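PDB 6QXL: pyruvate kinase from Pseudomonas aeruginosa, which probably catalyses the last step of glycolysis, transferring the phosphoryl group of phosphoenolpyruvate to ADP to yield pyruvate and ATP. Local coordinates for residues A10-A15 / R46-L51; L51-A56 / D187-A192; G60-L65 / E410-V415; Y204-L209 / A216-K221. All blocks are in the same frame, centred on the assembly; numbering follows the deposited sequence.

Three of the four contacts lie within the eight-stranded barrel of pyruvate kinase, and contact 3 ties that barrel to the C-terminal alpha/beta domain. Contacts 1 and 2 share helix 42-58, which faces the loop after strand 7-11 with Arg-48 and the entry to strand 190-193 with Arg-53. Contacts 1 and 4 are buried and rest on van der Waals packing, including a guanidinium lying flat on a neighbour; contacts 2 and 3 are partly buried. Contact 2 is polar, built on a salt bridge and a hydrogen bond, whereas contact 3 pairs two alanines where the backbones meet and a phenylalanine with a glutamine at its partly exposed side. Contacts 2 and 3 also touch each other, through Asp-189 and Leu-65.

Contact 1. Residues A10-A15 / R46-L51; sequences ATLGPA and RARARL
Leu-12 and Arg-48 mark the closest approach of the two backbones, their CA atoms 8.1 Å apart, so side chains must bridge the gap. Residues 10-11 belong to strand 7-11, and Gly-13 lies in the loop that follows; 46-51 is a regular helical run within helix 42-58. Leu-12 and Arg-48 both point their CB toward the other segment and run alongside one another, pointing opposite ways, Leu-12 CD1 resting 4.1 Å from Arg-48 CB. The apolar leucine meets the aliphatic root of the arginine. With CG anti to the carbonyl carbon (chi1 -72°) and the chain extended as far as NE, Arg-48 delivers its charged end to Gly-13. There Gly-13 CA sits 3.7 Å above the guanidinium plane, toward its rim, and Arg-48 NH2 comes within 3.6 Å of Gly-13 C. No hydrogen bond crosses the contact; Asn-17 OD1 binds Arg-48 NE and helps to set the group's rotation. Glycine suits the almost fully extended backbone here, and its lack of a CB leaves room for Pro-14 CD. In this part of the TIM barrel, Leu-12 also packs against Leu-22 and Leu-25 of helix 19-28 and against Ala-33 and Leu-35 of strand 32-36.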
# COMPACT_ATOMS: atom_id res chain seq x y z
N ALA A 10 -24.59 -2.21 -29.82
CA ALA A 10 -25.02 -1.33 -30.92
C ALA A 10 -26.53 -1.35 -30.99
O ALA A 10 -27.14 -2.41 -31.13
CB ALA A 10 -24.42 -1.78 -32.23
N THR A 11 -27.14 -0.17 -30.87
CA THR A 11 -28.58 -0.06 -31.01
C THR A 11 -28.94 -0.10 -32.49
O THR A 11 -28.29 0.54 -33.31
CB THR A 11 -29.10 1.25 -30.39
OG1 THR A 11 -28.83 1.24 -28.99
CG2 THR A 11 -30.58 1.33 -30.58
N LEU A 12 -29.99 -0.85 -32.81
CA LEU A 12 -30.48 -0.92 -34.19
C LEU A 12 -31.60 0.08 -34.44
O LEU A 12 -32.32 0.49 -33.52
CB LEU A 12 -30.97 -2.32 -34.53
CG LEU A 12 -29.93 -3.41 -34.27
CD1 LEU A 12 -30.53 -4.75 -34.66
CD2 LEU A 12 -28.61 -3.12 -34.99
N GLY A 13 -31.73 0.46 -35.70
CA GLY A 13 -32.75 1.41 -36.12
C GLY A 13 -32.76 1.60 -37.63
O GLY A 13 -32.15 0.82 -38.37
N PRO A 14 -33.44 2.65 -38.11
CA PRO A 14 -33.53 2.92 -39.56
C PRO A 14 -32.21 2.84 -40.32
O PRO A 14 -32.18 2.31 -41.42
CB PRO A 14 -34.07 4.34 -39.61
CG PRO A 14 -34.84 4.49 -38.34
CD PRO A 14 -34.24 3.59 -37.31
N ALA A 15 -31.12 3.31 -39.74
CA ALA A 15 -29.82 3.29 -40.41
C ALA A 15 -29.17 1.91 -40.41
O ALA A 15 -28.18 1.71 -41.11
CB ALA A 15 -28.89 4.30 -39.77
N ARG A 46 -38.74 -8.28 -34.69
CA ARG A 46 -38.59 -9.69 -35.05
C ARG A 46 -37.71 -9.88 -36.28
O ARG A 46 -36.86 -10.77 -36.30
CB ARG A 46 -39.94 -10.31 -35.32
CG ARG A 46 -40.73 -10.56 -34.08
CD ARG A 46 -41.89 -11.49 -34.44
NE ARG A 46 -42.57 -11.97 -33.23
CZ ARG A 46 -43.64 -11.40 -32.69
NH1 ARG A 46 -44.16 -10.24 -33.17
NH2 ARG A 46 -44.15 -11.95 -31.58
N ALA A 47 -37.90 -9.04 -37.28
CA ALA A 47 -37.14 -9.17 -38.51
C ALA A 47 -35.65 -8.91 -38.26
O ALA A 47 -34.80 -9.68 -38.73
CB ALA A 47 -37.68 -8.22 -39.58
N ARG A 48 -35.37 -7.85 -37.52
CA ARG A 48 -33.99 -7.53 -37.16
C ARG A 48 -33.36 -8.64 -36.28
O ARG A 48 -32.24 -9.07 -36.53
CB ARG A 48 -33.92 -6.18 -36.43
CG ARG A 48 -34.16 -4.99 -37.33
CD ARG A 48 -34.42 -3.76 -36.50
NE ARG A 48 -34.80 -2.60 -37.33
CZ ARG A 48 -35.39 -1.51 -36.85
NH1 ARG A 48 -35.66 -1.39 -35.54
NH2 ARG A 48 -35.71 -0.51 -37.65
N ALA A 49 -34.12 -9.11 -35.30
CA ALA A 49 -33.63 -10.17 -34.41
C ALA A 49 -33.21 -11.41 -35.19
O ALA A 49 -32.11 -11.96 -34.96
CB ALA A 49 -34.66 -10.53 -33.36
N ARG A 50 -34.07 -11.83 -36.13
CA ARG A 50 -33.79 -13.00 -36.95
C ARG A 50 -32.55 -12.76 -37.81
O ARG A 50 -31.71 -13.66 -37.97
CB ARG A 50 -35.01 -13.33 -37.80
CG ARG A 50 -34.97 -14.55 -38.69
CD ARG A 50 -36.31 -14.94 -39.31
NE ARG A 50 -37.58 -14.78 -38.54
CZ ARG A 50 -37.92 -15.47 -37.44
NH1 ARG A 50 -39.07 -15.22 -36.82
NH2 ARG A 50 -37.09 -16.39 -36.94
N LEU A 51 -32.43 -11.56 -38.34
CA LEU A 51 -31.37 -11.24 -39.28
C LEU A 51 -30.00 -11.20 -38.58
O LEU A 51 -29.01 -11.65 -39.15
CB LEU A 51 -31.68 -9.90 -39.95
CG LEU A 51 -31.33 -9.61 -41.40
CD1 LEU A 51 -31.63 -10.78 -42.31
CD2 LEU A 51 -32.10 -8.39 -41.88

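Contact 2. Residues L51-A56 / D187-A192; sequences LVRELA and DLDYVA
The Arg-53 guanidinium meets Asp-187 and Asp-189 at its edge, both oxygen partners lying near its plane, while Leu-188 CA approaches NH2 obliquely. In this TIM barrel, helix 42-58 reaches the loop that leads into strand 190-193. Arg-53 CG lies beside the backbone N (chi1 -76°), and the chain then stays straight to NE, long enough to cover the distance between backbones. A single nitrogen does most of the work. Arg-53 NH2 donates to Asp-187 O at 2.7 Å, with an N-H...O angle of 156°, and to Asp-189 OD2 at 3.2 Å in a salt bridge. The carboxylate is turned 74° from the guanidinium and is met from above its plane, so the pairing is not the flat, two-pronged kind. Asp-187, with positive phi, follows the last turn of helix 174-185 in a Schellman motif; the helix dipole probably adds to the attraction of the C-terminal carbonyl oxygens for a cation, and Arg-53 NH1 donates to Met-186 O there. Asp-189 is shared, its OD2 also accepting from Leu-65 N and its OD1 forming a salt bridge with Arg-409 NH1. Beside the Asp-187 carbonyl, Asp-187 CB stands 4.2 Å from Arg-53 NH1.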
# COMPACT_ATOMS: atom_id res chain seq x y z
N LEU A 51 -32.43 -11.56 -38.34
CA LEU A 51 -31.37 -11.24 -39.28
C LEU A 51 -30.00 -11.20 -38.58
O LEU A 51 -29.01 -11.65 -39.15
CB LEU A 51 -31.68 -9.90 -39.95
CG LEU A 51 -31.33 -9.61 -41.40
CD1 LEU A 51 -31.63 -10.78 -42.31
CD2 LEU A 51 -32.10 -8.39 -41.88
N VAL A 52 -29.95 -10.65 -37.37
CA VAL A 52 -28.69 -10.55 -36.66
C VAL A 52 -28.22 -11.95 -36.29
O VAL A 52 -27.05 -12.28 -36.47
CB VAL A 52 -28.78 -9.64 -35.42
CG1 VAL A 52 -27.47 -9.66 -34.63
CG2 VAL A 52 -29.21 -8.27 -35.71
N ARG A 53 -29.13 -12.78 -35.80
CA ARG A 53 -28.76 -14.15 -35.43
C ARG A 53 -28.29 -14.97 -36.62
O ARG A 53 -27.34 -15.73 -36.51
CB ARG A 53 -29.90 -14.85 -34.69
CG ARG A 53 -30.00 -14.35 -33.26
CD ARG A 53 -31.21 -14.88 -32.53
NE ARG A 53 -31.06 -14.63 -31.09
CZ ARG A 53 -32.06 -14.61 -30.20
NH1 ARG A 53 -33.31 -14.86 -30.57
NH2 ARG A 53 -31.80 -14.35 -28.92
N GLU A 54 -28.94 -14.78 -37.76
CA GLU A 54 -28.55 -15.47 -39.00
C GLU A 54 -27.17 -15.02 -39.45
O GLU A 54 -26.30 -15.84 -39.71
CB GLU A 54 -29.60 -15.20 -40.08
CG GLU A 54 -30.82 -16.12 -39.94
CD GLU A 54 -32.01 -15.73 -40.81
OE1 GLU A 54 -33.12 -16.26 -40.57
OE2 GLU A 54 -31.83 -14.91 -41.73
N LEU A 55 -26.97 -13.73 -39.50
CA LEU A 55 -25.71 -13.16 -39.97
C LEU A 55 -24.55 -13.42 -39.00
O LEU A 55 -23.41 -13.63 -39.44
CB LEU A 55 -25.90 -11.68 -40.24
CG LEU A 55 -26.75 -11.39 -41.46
CD1 LEU A 55 -27.30 -9.97 -41.43
CD2 LEU A 55 -25.96 -11.61 -42.74
N ALA A 56 -24.84 -13.42 -37.71
CA ALA A 56 -23.82 -13.80 -36.73
C ALA A 56 -23.35 -15.24 -36.98
O ALA A 56 -22.15 -15.49 -37.16
CB ALA A 56 -24.33 -13.64 -35.30
N ASP A 187 -37.07 -14.97 -27.50
CA ASP A 187 -35.90 -15.59 -26.83
C ASP A 187 -34.73 -14.62 -26.69
O ASP A 187 -33.59 -14.95 -27.00
CB ASP A 187 -35.41 -16.86 -27.57
CG ASP A 187 -36.27 -18.06 -27.30
OD1 ASP A 187 -37.25 -18.00 -26.47
OD2 ASP A 187 -35.92 -19.08 -27.90
N LEU A 188 -35.03 -13.41 -26.24
CA LEU A 188 -33.98 -12.42 -26.07
C LEU A 188 -33.04 -12.82 -24.94
O LEU A 188 -33.47 -13.41 -23.94
CB LEU A 188 -34.59 -11.04 -25.81
CG LEU A 188 -35.42 -10.42 -26.93
CD1 LEU A 188 -35.77 -8.99 -26.59
CD2 LEU A 188 -34.71 -10.48 -28.28
N ASP A 189 -31.77 -12.51 -25.12
CA ASP A 189 -30.74 -12.86 -24.14
C ASP A 189 -30.72 -11.90 -22.95
O ASP A 189 -30.46 -12.31 -21.82
CB ASP A 189 -29.41 -12.89 -24.85
CG ASP A 189 -29.43 -13.80 -26.06
OD1 ASP A 189 -29.63 -15.01 -25.90
OD2 ASP A 189 -29.33 -13.30 -27.18
N TYR A 190 -31.00 -10.62 -23.20
CA TYR A 190 -31.04 -9.60 -22.15
C TYR A 190 -32.28 -8.74 -22.30
O TYR A 190 -32.70 -8.45 -23.42
CB TYR A 190 -29.79 -8.70 -22.20
CG TYR A 190 -28.52 -9.37 -21.77
CD1 TYR A 190 -28.21 -9.52 -20.42
CD2 TYR A 190 -27.62 -9.86 -22.71
CE1 TYR A 190 -27.04 -10.14 -20.03
CE2 TYR A 190 -26.45 -10.48 -22.32
CZ TYR A 190 -26.16 -10.59 -20.99
OH TYR A 190 -25.01 -11.23 -20.62
N VAL A 191 -32.83 -8.33 -21.18
CA VAL A 191 -33.92 -7.36 -21.13
C VAL A 191 -33.53 -6.25 -20.17
O VAL A 191 -33.13 -6.52 -19.04
CB VAL A 191 -35.22 -8.02 -20.66
CG1 VAL A 191 -36.30 -6.99 -20.40
CG2 VAL A 191 -35.69 -9.00 -21.72
N ALA A 192 -33.67 -5.01 -20.62
CA ALA A 192 -33.29 -3.85 -19.82
C ALA A 192 -34.51 -3.12 -19.31
O ALA A 192 -35.42 -2.80 -20.09
CB ALA A 192 -32.43 -2.91 -20.62

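Contact 3. Residues G60-L65 / E410-V415; sequences GRFVAL and ETQARV
Ala-64 and Ala-413 form the tight part of this contact, their CA atoms only 4.9 Å apart. Ala-64 CB points toward the helix and comes within 3.5 Å of Ala-413 O; with only methyl side chains at this point, strand and helix backbones can come this close. Both alanines are buried, and Asp-189 lies against each of them. The other part, formed by Phe-62 and Gln-412, is partly exposed, and its longer side chains meet at a slant, with ring and amide planes 68° apart. Phe-62 CD2 lies 3.9 Å from Gln-412 CB, which approaches the ring obliquely, and Phe-62 CE2 is 4.0 Å from Gln-412 OE1. Nearer the backbone, Phe-62 CB sits 3.6 Å from Gln-412 O, a carbonyl oxygen that also accepts from Thr-423 OG1. The ring thus leans on the aliphatic part of a residue whose polar end is used otherwise: Gln-412 NE2 donates to Ser-406 O, and Pro-425 touches both side chains. Arg-414 O, in the same helix, accepts from Tyr-190 OH of the barrel. Segment 60-65 enters barrel strand 64-68, while segment 410-415 belongs to the C-terminal alpha/beta domain, which holds the bound glucose 6-phosphate; the contact is therefore part of the interface between these two domains of the pyruvate kinase fold.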
# COMPACT_ATOMS: atom_id res chain seq x y z
N GLY A 60 -19.66 -17.01 -37.76
CA GLY A 60 -19.06 -17.66 -36.59
C GLY A 60 -18.89 -16.72 -35.41
O GLY A 60 -17.87 -16.75 -34.73
N ARG A 61 -19.89 -15.88 -35.19
CA ARG A 61 -19.88 -14.90 -34.14
C ARG A 61 -21.08 -15.14 -33.24
O ARG A 61 -22.09 -15.73 -33.64
CB ARG A 61 -19.95 -13.49 -34.72
CG ARG A 61 -18.70 -13.07 -35.49
CD ARG A 61 -17.68 -12.49 -34.59
NE ARG A 61 -18.16 -11.30 -33.91
CZ ARG A 61 -17.55 -10.70 -32.88
NH1 ARG A 61 -16.37 -11.15 -32.44
NH2 ARG A 61 -18.08 -9.59 -32.34
N PHE A 62 -20.96 -14.67 -32.01
CA PHE A 62 -21.98 -14.86 -31.01
C PHE A 62 -22.39 -13.49 -30.53
O PHE A 62 -21.68 -12.84 -29.77
CB PHE A 62 -21.45 -15.75 -29.89
CG PHE A 62 -21.03 -17.09 -30.38
CD1 PHE A 62 -19.75 -17.28 -30.90
CD2 PHE A 62 -21.94 -18.14 -30.41
CE1 PHE A 62 -19.36 -18.50 -31.41
CE2 PHE A 62 -21.56 -19.38 -30.89
CZ PHE A 62 -20.29 -19.55 -31.41
N VAL A 63 -23.54 -13.04 -31.03
CA VAL A 63 -24.08 -11.74 -30.73
C VAL A 63 -25.34 -11.90 -29.88
O VAL A 63 -26.29 -12.56 -30.29
CB VAL A 63 -24.40 -10.97 -32.01
CG1 VAL A 63 -25.06 -9.62 -31.69
CG2 VAL A 63 -23.12 -10.79 -32.85
N ALA A 64 -25.35 -11.30 -28.70
CA ALA A 64 -26.54 -11.31 -27.87
C ALA A 64 -27.55 -10.30 -28.38
O ALA A 64 -27.19 -9.38 -29.11
CB ALA A 64 -26.18 -11.00 -26.42
N LEU A 65 -28.80 -10.49 -27.97
CA LEU A 65 -29.86 -9.57 -28.24
C LEU A 65 -30.38 -9.02 -26.94
O LEU A 65 -30.76 -9.76 -26.04
CB LEU A 65 -31.01 -10.23 -29.00
CG LEU A 65 -30.71 -10.84 -30.36
CD1 LEU A 65 -32.04 -11.18 -31.08
CD2 LEU A 65 -29.85 -9.95 -31.24
N GLU A 410 -28.25 -20.36 -25.25
CA GLU A 410 -28.53 -19.35 -24.22
C GLU A 410 -27.21 -18.83 -23.60
O GLU A 410 -27.00 -17.62 -23.51
CB GLU A 410 -29.42 -19.98 -23.15
CG GLU A 410 -30.07 -19.11 -22.14
CD GLU A 410 -30.80 -19.92 -21.03
OE1 GLU A 410 -31.05 -21.14 -21.19
OE2 GLU A 410 -31.11 -19.30 -19.97
N THR A 411 -26.33 -19.75 -23.26
CA THR A 411 -25.06 -19.40 -22.63
C THR A 411 -24.09 -18.84 -23.65
O THR A 411 -23.40 -17.86 -23.37
CB THR A 411 -24.47 -20.64 -21.92
OG1 THR A 411 -25.41 -21.09 -20.93
CG2 THR A 411 -23.15 -20.35 -21.28
N GLN A 412 -24.03 -19.45 -24.83
CA GLN A 412 -23.11 -18.98 -25.88
C GLN A 412 -23.33 -17.50 -26.21
O GLN A 412 -22.39 -16.79 -26.52
CB GLN A 412 -23.27 -19.82 -27.14
CG GLN A 412 -22.69 -21.23 -27.03
CD GLN A 412 -23.25 -22.20 -28.05
OE1 GLN A 412 -24.07 -21.83 -28.91
NE2 GLN A 412 -22.88 -23.44 -27.93
N ALA A 413 -24.59 -17.04 -26.13
CA ALA A 413 -24.91 -15.65 -26.40
C ALA A 413 -24.70 -14.76 -25.18
O ALA A 413 -24.17 -13.66 -25.29
CB ALA A 413 -26.34 -15.52 -26.88
N ARG A 414 -25.14 -15.24 -24.03
CA ARG A 414 -25.04 -14.48 -22.79
C ARG A 414 -23.64 -13.89 -22.59
O ARG A 414 -23.47 -12.70 -22.37
CB ARG A 414 -25.37 -15.39 -21.62
CG ARG A 414 -25.91 -14.63 -20.45
CD ARG A 414 -25.91 -15.49 -19.22
NE ARG A 414 -26.59 -16.76 -19.19
CZ ARG A 414 -27.89 -16.96 -19.26
NH1 ARG A 414 -28.74 -15.96 -19.49
NH2 ARG A 414 -28.36 -18.20 -19.18
N VAL A 415 -22.63 -14.72 -22.74
CA VAL A 415 -21.28 -14.29 -22.41
C VAL A 415 -20.72 -13.28 -23.41
O VAL A 415 -19.67 -12.72 -23.18
CB VAL A 415 -20.33 -15.48 -22.24
CG1 VAL A 415 -20.87 -16.44 -21.21
CG2 VAL A 415 -20.09 -16.20 -23.56

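Contact 4. Residues Y204-L209 / A216-K221; sequences YARRLL and AWLVAK
Apolar packing joins Leu-209 to Ala-216 and Leu-218 to helix 199-211. Leu-209 CD2 lies 3.9 Å from Ala-216 CB, where the small alanine leaves room for the branched leucine. Leu-218, whose CB points toward the helix, presses its CD1 to 3.6 Å from Arg-206 CB, and the same methyl is 4.3 Å from Ala-205 C. A short residue at 205 lets the leucine come close to the helix backbone, the nearest CA atoms being those of Arg-206 and Leu-218, 7.3 Å apart. Leu-209 CD2 also makes a van der Waals contact with the strand's backbone, 3.4 Å from Ala-216 O. These elements complete a beta-alpha-beta unit of the TIM barrel, in which strand 190-193, helix 199-211 and strand 217-222 follow one another, the two strands are parallel neighbours and the helix covers the outside of the sheet. A second kind of contact sets a flat cation against a methyl group. Arg-206 CG is anti to the backbone N (chi1 -160°), and the chain then bends at chi3 (-75°), folding the guanidinium over Leu-218: CD1 stands 3.8 Å above the plane, over its centre. A salt bridge from Arg-206 NH2 to Asp-242 OD2, with a weak hydrogen bond to Ala-240 O, holds the guanidinium from outside the two segments. That same carboxylate oxygen also accepts from Leu-218 N.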
# COMPACT_ATOMS: atom_id res chain seq x y z
N TYR A 204 -40.22 -7.27 -9.68
CA TYR A 204 -41.46 -7.30 -10.42
C TYR A 204 -41.22 -7.66 -11.89
O TYR A 204 -41.89 -8.52 -12.46
CB TYR A 204 -42.18 -5.95 -10.30
CG TYR A 204 -43.58 -5.90 -10.89
CD1 TYR A 204 -44.36 -7.06 -11.07
CD2 TYR A 204 -44.17 -4.67 -11.20
CE1 TYR A 204 -45.63 -7.00 -11.60
CE2 TYR A 204 -45.46 -4.60 -11.71
CZ TYR A 204 -46.17 -5.77 -11.94
OH TYR A 204 -47.45 -5.74 -12.40
N ALA A 205 -40.23 -7.01 -12.49
CA ALA A 205 -39.91 -7.29 -13.89
C ALA A 205 -39.46 -8.73 -14.08
O ALA A 205 -39.81 -9.36 -15.08
CB ALA A 205 -38.88 -6.33 -14.40
N ARG A 206 -38.72 -9.26 -13.11
CA ARG A 206 -38.26 -10.64 -13.17
C ARG A 206 -39.42 -11.63 -13.08
O ARG A 206 -39.45 -12.63 -13.80
CB ARG A 206 -37.25 -10.93 -12.05
CG ARG A 206 -36.37 -12.16 -12.33
CD ARG A 206 -35.36 -12.38 -11.23
NE ARG A 206 -34.22 -11.45 -11.26
CZ ARG A 206 -33.18 -11.52 -12.11
NH1 ARG A 206 -33.13 -12.45 -13.05
NH2 ARG A 206 -32.19 -10.65 -12.03
N ARG A 207 -40.38 -11.32 -12.20
CA ARG A 207 -41.60 -12.12 -12.08
C ARG A 207 -42.31 -12.22 -13.42
O ARG A 207 -42.53 -13.32 -13.92
CB ARG A 207 -42.51 -11.48 -11.03
CG ARG A 207 -43.51 -12.37 -10.35
CD ARG A 207 -43.80 -11.94 -8.89
NE ARG A 207 -43.94 -10.50 -8.63
CZ ARG A 207 -43.17 -9.78 -7.78
NH1 ARG A 207 -42.20 -10.32 -7.04
NH2 ARG A 207 -43.44 -8.50 -7.55
N LEU A 208 -42.60 -11.07 -14.02
CA LEU A 208 -43.30 -11.03 -15.30
C LEU A 208 -42.55 -11.76 -16.39
O LEU A 208 -43.15 -12.42 -17.24
CB LEU A 208 -43.59 -9.60 -15.71
CG LEU A 208 -44.46 -8.79 -14.72
CD1 LEU A 208 -44.54 -7.33 -15.15
CD2 LEU A 208 -45.85 -9.42 -14.59
N LEU A 209 -41.22 -11.66 -16.37
CA LEU A 209 -40.44 -12.31 -17.41
C LEU A 209 -40.48 -13.84 -17.25
O LEU A 209 -40.61 -14.56 -18.25
CB LEU A 209 -39.01 -11.79 -17.43
CG LEU A 209 -38.16 -12.38 -18.58
CD1 LEU A 209 -38.56 -11.73 -19.90
CD2 LEU A 209 -36.66 -12.26 -18.35
N ALA A 216 -34.21 -14.61 -20.29
CA ALA A 216 -33.27 -13.50 -20.38
C ALA A 216 -32.75 -13.07 -19.02
O ALA A 216 -33.44 -13.22 -17.99
CB ALA A 216 -33.92 -12.31 -21.07
N TRP A 217 -31.54 -12.53 -19.03
CA TRP A 217 -30.98 -11.84 -17.88
C TRP A 217 -31.43 -10.39 -17.89
O TRP A 217 -31.63 -9.79 -18.94
CB TRP A 217 -29.46 -11.95 -17.90
CG TRP A 217 -28.92 -13.20 -17.30
CD1 TRP A 217 -29.61 -14.35 -17.03
CD2 TRP A 217 -27.57 -13.44 -16.87
NE1 TRP A 217 -28.78 -15.28 -16.48
CE2 TRP A 217 -27.53 -14.74 -16.34
CE3 TRP A 217 -26.40 -12.68 -16.89
CZ2 TRP A 217 -26.36 -15.31 -15.84
CZ3 TRP A 217 -25.23 -13.24 -16.37
CH2 TRP A 217 -25.23 -14.56 -15.87
N LEU A 218 -31.57 -9.83 -16.70
CA LEU A 218 -32.12 -8.50 -16.53
C LEU A 218 -31.05 -7.43 -16.35
O LEU A 218 -30.13 -7.58 -15.54
CB LEU A 218 -33.03 -8.46 -15.33
CG LEU A 218 -34.40 -9.07 -15.52
CD1 LEU A 218 -35.13 -8.95 -14.19
CD2 LEU A 218 -35.20 -8.35 -16.61
N VAL A 219 -31.20 -6.32 -17.07
CA VAL A 219 -30.32 -5.17 -16.96
C VAL A 219 -31.05 -4.02 -16.29
O VAL A 219 -32.06 -3.57 -16.81
CB VAL A 219 -29.82 -4.70 -18.32
CG1 VAL A 219 -28.80 -3.58 -18.14
CG2 VAL A 219 -29.23 -5.87 -19.09
N ALA A 220 -30.53 -3.55 -15.17
CA ALA A 220 -31.06 -2.35 -14.53
C ALA A 220 -30.40 -1.11 -15.08
O ALA A 220 -29.19 -0.95 -14.97
CB ALA A 220 -30.87 -2.40 -13.02
N LYS A 221 -31.19 -0.24 -15.67
CA LYS A 221 -30.69 1.04 -16.15
C LYS A 221 -30.69 2.04 -15.01
O LYS A 221 -31.73 2.34 -14.47
CB LYS A 221 -31.53 1.53 -17.31
CG LYS A 221 -31.37 0.64 -18.54
CD LYS A 221 -32.45 0.90 -19.57
CE LYS A 221 -32.33 2.29 -20.19
NZ LYS A 221 -33.24 2.46 -21.33